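Uncharacterized protein (Staphylococcus aureus subsp. aureus Mu50, PDB 4QPV) is of unknown function; it belongs to the DUF1672 family and has an unusual fold built on a kinked-helix-beta-beta-beta repeat. Local coordinates at residues D139-V144 with N253-L258. Numbering follows the deposited sequence.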
# COMPACT_ATOMS: atom_id res chain seq x y z
N ASP A 139 -5.70 0.16 -13.46
CA ASP A 139 -5.29 -1.09 -14.11
C ASP A 139 -4.61 -0.79 -15.46
O ASP A 139 -3.61 -1.43 -15.79
CB ASP A 139 -6.47 -2.05 -14.27
CG ASP A 139 -7.01 -2.61 -12.95
OD1 ASP A 139 -6.32 -2.46 -11.89
OD2 ASP A 139 -8.07 -3.28 -12.98
N ASN A 140 -5.09 0.23 -16.19
CA ASN A 140 -4.42 0.64 -17.43
C ASN A 140 -3.02 1.15 -17.15
O ASN A 140 -2.11 0.85 -17.91
CB ASN A 140 -5.20 1.70 -18.18
CG ASN A 140 -6.46 1.19 -18.80
OD1 ASN A 140 -6.62 -0.01 -19.08
ND2 ASN A 140 -7.39 2.11 -19.02
N LEU A 141 -2.85 1.93 -16.05
CA LEU A 141 -1.52 2.42 -15.67
C LEU A 141 -0.59 1.24 -15.35
O LEU A 141 0.57 1.24 -15.80
CB LEU A 141 -1.60 3.40 -14.46
CG LEU A 141 -0.24 3.95 -13.93
CD1 LEU A 141 0.53 4.71 -15.03
CD2 LEU A 141 -0.46 4.87 -12.74
N THR A 142 -1.10 0.22 -14.63
CA THR A 142 -0.29 -0.96 -14.28
C THR A 142 0.24 -1.63 -15.55
O THR A 142 1.44 -1.91 -15.65
CB THR A 142 -1.09 -1.95 -13.43
OG1 THR A 142 -1.59 -1.25 -12.29
CG2 THR A 142 -0.23 -3.14 -12.98
N GLU A 143 -0.64 -1.83 -16.53
CA GLU A 143 -0.30 -2.42 -17.81
C GLU A 143 0.79 -1.58 -18.54
O GLU A 143 1.76 -2.15 -19.04
CB GLU A 143 -1.58 -2.52 -18.66
CG GLU A 143 -1.34 -3.15 -20.02
CD GLU A 143 -0.90 -4.60 -20.02
OE1 GLU A 143 -1.07 -5.30 -18.99
OE2 GLU A 143 -0.41 -5.06 -21.08
N VAL A 144 0.65 -0.24 -18.56
CA VAL A 144 1.62 0.65 -19.22
C VAL A 144 3.00 0.55 -18.53
O VAL A 144 4.02 0.54 -19.21
CB VAL A 144 1.11 2.12 -19.31
CG1 VAL A 144 2.20 3.06 -19.85
CG2 VAL A 144 -0.15 2.22 -20.18
N ASN A 253 -5.85 6.64 -21.60
CA ASN A 253 -6.59 5.74 -20.72
C ASN A 253 -6.04 5.61 -19.28
O ASN A 253 -6.60 4.85 -18.49
CB ASN A 253 -6.67 4.35 -21.38
CG ASN A 253 -5.33 3.65 -21.56
OD1 ASN A 253 -4.25 4.25 -21.58
ND2 ASN A 253 -5.39 2.33 -21.73
N ILE A 254 -4.99 6.37 -18.92
CA ILE A 254 -4.42 6.29 -17.58
C ILE A 254 -5.00 7.42 -16.66
O ILE A 254 -5.76 8.27 -17.17
CB ILE A 254 -2.87 6.23 -17.60
CG1 ILE A 254 -2.23 7.54 -18.12
CG2 ILE A 254 -2.36 4.98 -18.35
CD1 ILE A 254 -0.69 7.70 -17.64
N PRO A 255 -4.69 7.45 -15.33
CA PRO A 255 -5.33 8.43 -14.44
C PRO A 255 -4.87 9.89 -14.56
O PRO A 255 -4.20 10.42 -13.67
CB PRO A 255 -5.06 7.87 -13.04
CG PRO A 255 -4.67 6.43 -13.26
CD PRO A 255 -3.91 6.48 -14.54
N HIS A 256 -5.36 10.58 -15.60
CA HIS A 256 -5.16 12.02 -15.79
C HIS A 256 -5.80 12.82 -14.64
O HIS A 256 -5.26 13.85 -14.25
CB HIS A 256 -5.76 12.48 -17.12
CG HIS A 256 -4.93 12.09 -18.30
ND1 HIS A 256 -4.21 13.02 -19.02
CD2 HIS A 256 -4.72 10.86 -18.83
CE1 HIS A 256 -3.59 12.34 -19.96
NE2 HIS A 256 -3.87 11.04 -19.89
N ASP A 257 -6.93 12.32 -14.08
CA ASP A 257 -7.66 12.98 -13.00
C ASP A 257 -7.04 12.74 -11.60
O ASP A 257 -7.56 13.26 -10.61
CB ASP A 257 -9.15 12.56 -13.00
CG ASP A 257 -9.41 11.07 -12.86
OD1 ASP A 257 -8.43 10.29 -12.70
OD2 ASP A 257 -10.59 10.66 -12.92
N LEU A 258 -5.95 11.94 -11.49
CA LEU A 258 -5.28 11.74 -10.20
C LEU A 258 -3.95 12.48 -10.19
O LEU A 258 -3.50 12.94 -11.24
CB LEU A 258 -5.06 10.22 -9.88
CG LEU A 258 -6.30 9.33 -9.83
CD1 LEU A 258 -5.94 7.90 -9.42
CD2 LEU A 258 -7.36 9.89 -8.88
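Helix 135-147 packs against the loop that leads from helix 234-249 into strand 259-265, and N140, L141 and V144 form the helical face that meets N253, I254 and P255. At the more exposed margin, N140 ND2 donates a nearly straight hydrogen bond, 2.9 Å long, to the backbone N253 O. The acceptor lies in the amide plane of N140, whereas the donor stands 37° above the carbonyl plane of N253. Asparagine suits this place because its short side chain carries an N-H group that can reach a loop carbonyl. N140 CG is anti to its own carbonyl carbon (chi1 -71°), which sends the amide across to the loop. The N253 amide stacks on it, the planes 27° apart, with N253 ND2 3.3 Å from N140 CG.

Further in, the contact turns apolar. The gamma methyl of I254, CG2, sits against the helix backbone, 3.8 Å from L141 CA. V144 CG2 lies 4.0 Å from I254 CG2, the two side chains crossing at about a right angle. The beta-branched isoleucine thus uses both branches, the second bringing CD1 to 4.2 Å from L141 CD1. P255 CD makes an apolar contact with L141 CB at 3.9 Å; proline suits the place because this ring carbon sits where another residue would carry an N-H. P255 is also the centre of an inverse gamma turn, closed by H256 N bonding to I254 O, and begins a type I turn ending at L258.

Around this seam, L248 of helix 234-249 touches both V144 and I254, L141 rests on Y175 of strand 175-178, and P255 also packs on L138 of helix 135-147.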